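Local coordinates for protein tryptophan halogenase (PDB 2PYX) that is probably an FAD-dependent tryptophan halogenase with monooxygenase-type flavin chemistry, at residues A[18-23]-A[45-50]. Residues are numbered along the deposited sequence; the frame is centred on the assembly and turned at random.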
ATOM      1  N   ALA A  18      -7.557   1.263  -9.709  1.00 10.43           N
ATOM      2  CA  ALA A  18      -8.468   2.118  -8.934  1.00  9.58           C
ATOM      3  C   ALA A  18      -9.918   1.917  -9.361  1.00 10.15           C
ATOM      4  O   ALA A  18     -10.819   1.664  -8.554  1.00 10.17           O
ATOM      5  CB  ALA A  18      -8.048   3.575  -9.055  1.00 10.32           C
ATOM      6  N   GLY A  19     -10.148   1.956 -10.669  1.00  9.79           N
ATOM      7  CA  GLY A  19     -11.490   1.841 -11.175  1.00  8.87           C
ATOM      8  C   GLY A  19     -12.079   0.471 -11.025  1.00  8.69           C
ATOM      9  O   GLY A  19     -13.234   0.324 -10.577  1.00  9.50           O
ATOM     10  N   TRP A  20     -11.280  -0.551 -11.356  1.00  9.54           N
ATOM     11  CA  TRP A  20     -11.816  -1.913 -11.304  1.00 11.27           C
ATOM     12  C   TRP A  20     -11.941  -2.484  -9.898  1.00 10.99           C
ATOM     13  O   TRP A  20     -12.873  -3.228  -9.609  1.00 12.87           O
ATOM     14  CB  TRP A  20     -11.062  -2.860 -12.216  1.00 10.00           C
ATOM     15  CG  TRP A  20     -11.278  -2.513 -13.651  1.00 11.27           C
ATOM     16  CD1 TRP A  20     -10.381  -1.909 -14.505  1.00 13.32           C
ATOM     17  CD2 TRP A  20     -12.476  -2.687 -14.384  1.00 11.30           C
ATOM     18  NE1 TRP A  20     -10.957  -1.726 -15.740  1.00 12.08           N
ATOM     19  CE2 TRP A  20     -12.240  -2.193 -15.691  1.00 10.98           C
ATOM     20  CE3 TRP A  20     -13.738  -3.207 -14.081  1.00 11.66           C
ATOM     21  CZ2 TRP A  20     -13.226  -2.202 -16.676  1.00 11.16           C
ATOM     22  CZ3 TRP A  20     -14.687  -3.243 -15.065  1.00 12.67           C
ATOM     23  CH2 TRP A  20     -14.423  -2.729 -16.354  1.00 13.33           C
ATOM     24  N   ILE A  21     -11.045  -2.106  -8.992  1.00 10.29           N
ATOM     25  CA  ILE A  21     -11.268  -2.543  -7.608  1.00 10.53           C
ATOM     26  C   ILE A  21     -12.554  -1.914  -7.073  1.00  9.28           C
ATOM     27  O   ILE A  21     -13.340  -2.563  -6.371  1.00 10.75           O
ATOM     28  CB  ILE A  21     -10.065  -2.226  -6.708  1.00  9.33           C
ATOM     29  CG1 ILE A  21      -8.924  -3.208  -7.020  1.00 10.97           C
ATOM     30  CG2 ILE A  21     -10.440  -2.288  -5.208  1.00 11.32           C
ATOM     31  CD1 ILE A  21      -7.586  -2.813  -6.397  1.00 13.50           C
ATOM     32  N   THR A  22     -12.763  -0.638  -7.402  1.00  8.08           N
ATOM     33  CA  THR A  22     -13.980   0.041  -6.974  1.00  9.43           C
ATOM     34  C   THR A  22     -15.210  -0.675  -7.536  1.00  8.71           C
ATOM     35  O   THR A  22     -16.172  -0.933  -6.840  1.00  9.83           O
ATOM     36  CB  THR A  22     -13.975   1.534  -7.375  1.00 11.77           C
ATOM     37  OG1 THR A  22     -12.823   2.169  -6.792  1.00 10.15           O
ATOM     38  CG2 THR A  22     -15.236   2.234  -6.909  1.00 10.74           C
ATOM     39  N   ALA A  23     -15.216  -0.921  -8.844  1.00 10.64           N
ATOM     40  CA  ALA A  23     -16.355  -1.583  -9.475  1.00 10.12           C
ATOM     41  C   ALA A  23     -16.660  -2.918  -8.816  1.00  7.51           C
ATOM     42  O   ALA A  23     -17.805  -3.235  -8.506  1.00 10.49           O
ATOM     43  CB  ALA A  23     -16.073  -1.782 -10.952  1.00 11.16           C
ATOM     44  N   ILE A  45     -23.775  -0.025 -12.341  1.00 12.14           N
ATOM     45  CA  ILE A  45     -22.412   0.483 -12.341  1.00 11.72           C
ATOM     46  C   ILE A  45     -21.841   0.477 -13.765  1.00 12.38           C
ATOM     47  O   ILE A  45     -21.856  -0.557 -14.433  1.00 11.89           O
ATOM     48  CB  ILE A  45     -21.524  -0.386 -11.443  1.00 12.25           C
ATOM     49  CG1 ILE A  45     -22.063  -0.490 -10.015  1.00 12.09           C
ATOM     50  CG2 ILE A  45     -20.081   0.151 -11.453  1.00 11.97           C
ATOM     51  CD1 ILE A  45     -21.489  -1.671  -9.300  1.00 12.13           C
ATOM     52  N   THR A  46     -21.388   1.636 -14.225  1.00 11.06           N
ATOM     53  CA  THR A  46     -20.746   1.801 -15.515  1.00 13.13           C
ATOM     54  C   THR A  46     -19.345   2.367 -15.300  1.00 12.60           C
ATOM     55  O   THR A  46     -19.167   3.349 -14.569  1.00 13.56           O
ATOM     56  CB  THR A  46     -21.564   2.759 -16.409  1.00 14.15           C
ATOM     57  OG1 THR A  46     -22.899   2.249 -16.595  1.00 13.79           O
ATOM     58  CG2 THR A  46     -20.880   2.981 -17.778  1.00 17.08           C
ATOM     59  N   LEU A  47     -18.367   1.782 -15.974  1.00 10.83           N
ATOM     60  CA  LEU A  47     -17.002   2.222 -15.949  1.00 11.42           C
ATOM     61  C   LEU A  47     -16.622   2.724 -17.329  1.00 12.54           C
ATOM     62  O   LEU A  47     -16.711   1.957 -18.300  1.00 12.67           O
ATOM     63  CB  LEU A  47     -16.051   1.124 -15.445  1.00 12.14           C
ATOM     64  CG  LEU A  47     -14.596   1.567 -15.151  1.00 12.52           C
ATOM     65  CD1 LEU A  47     -13.980   0.690 -14.082  1.00 12.28           C
ATOM     66  CD2 LEU A  47     -13.733   1.494 -16.386  1.00 12.26           C
ATOM     67  N   ILE A  48     -16.211   3.988 -17.415  1.00 10.80           N
ATOM     68  CA  ILE A  48     -15.779   4.614 -18.678  1.00 12.21           C
ATOM     69  C   ILE A  48     -14.263   4.686 -18.612  1.00 11.51           C
ATOM     70  O   ILE A  48     -13.693   5.377 -17.756  1.00 14.38           O
ATOM     71  CB  ILE A  48     -16.359   6.028 -18.870  1.00 15.75           C
ATOM     72  CG1 ILE A  48     -17.886   6.002 -18.830  1.00 19.03           C
ATOM     73  CG2 ILE A  48     -15.833   6.609 -20.212  1.00 16.51           C
ATOM     74  CD1 ILE A  48     -18.544   7.365 -18.732  1.00 17.95           C
ATOM     75  N   GLU A  49     -13.623   3.982 -19.541  1.00 13.88           N
ATOM     76  CA  GLU A  49     -12.171   3.858 -19.624  1.00 14.52           C
ATOM     77  C   GLU A  49     -11.670   4.540 -20.906  1.00 19.20           C
ATOM     78  O   GLU A  49     -12.229   4.309 -21.975  1.00 20.68           O
ATOM     79  CB  GLU A  49     -11.811   2.363 -19.614  1.00 14.47           C
ATOM     80  CG  GLU A  49     -10.352   2.112 -19.544  1.00 16.52           C
ATOM     81  CD  GLU A  49      -9.963   0.678 -19.335  1.00 23.75           C
ATOM     82  OE1 GLU A  49     -10.829  -0.208 -19.373  1.00 25.43           O
ATOM     83  OE2 GLU A  49      -8.750   0.450 -19.132  1.00 27.12           O
ATOM     84  N   SER A  50     -10.610   5.331 -20.780  1.00 21.83           N
ATOM     85  CA  SER A  50      -9.976   5.967 -21.934  1.00 27.40           C
ATOM     86  C   SER A  50      -9.462   4.904 -22.893  1.00 30.09           C
ATOM     87  O   SER A  50      -8.897   3.901 -22.456  1.00 27.79           O
ATOM     88  CB  SER A  50      -8.789   6.818 -21.488  1.00 30.19           C
ATOM     89  OG  SER A  50      -8.170   7.417 -22.610  1.00 34.03           O
TER
HETATM   90  O   HOH W   1      -8.194  -0.709 -17.029  1.00 23.75           O
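The CA atoms come nearest at Ala23 and Ile45 (7.0 Å) and at Gly19 and Leu47 (7.3 Å). Helix 18-23 runs antiparallel to strand 45-49, at 172°, with the axes 9.7 Å apart. Gly19 has no side chain, and Leu47 CD1 packs against its backbone, 3.6 Å from Gly19 O. The same methyl sits over the centre of the Trp20 six-membered ring (CH-pi, CD1 to centroid 3.7 Å). Leu47 points its CB toward the helix, and with CG anti to the backbone N (chi1 -170°) both methyls reach the indole, CD2 at Trp20 CZ2. Helix 16-31 joins the parallel neighbours 9-13 and 44-49, the beta-alpha-beta start of a Rossmann-type fold; Gly19 fits the last glycine of its GxGxxG pattern, and Ala18 is a predicted FAD-binding residue. At the indole edge, a water bridges Trp20 NE1, by a weak bond, to Glu49 OE2, which it reaches at 2.5 Å. Glu49 OE1 lies near the ring plane and is hydrogen-bonded to His193, whose ring meets Trp20 edge-to-face. A leucine in place of Trp20 would probably leave Leu47 CD1 without its aromatic face and the water without its indole donor. Ala23 CB meets Ile45 CG2 loosely at 4.5 Å.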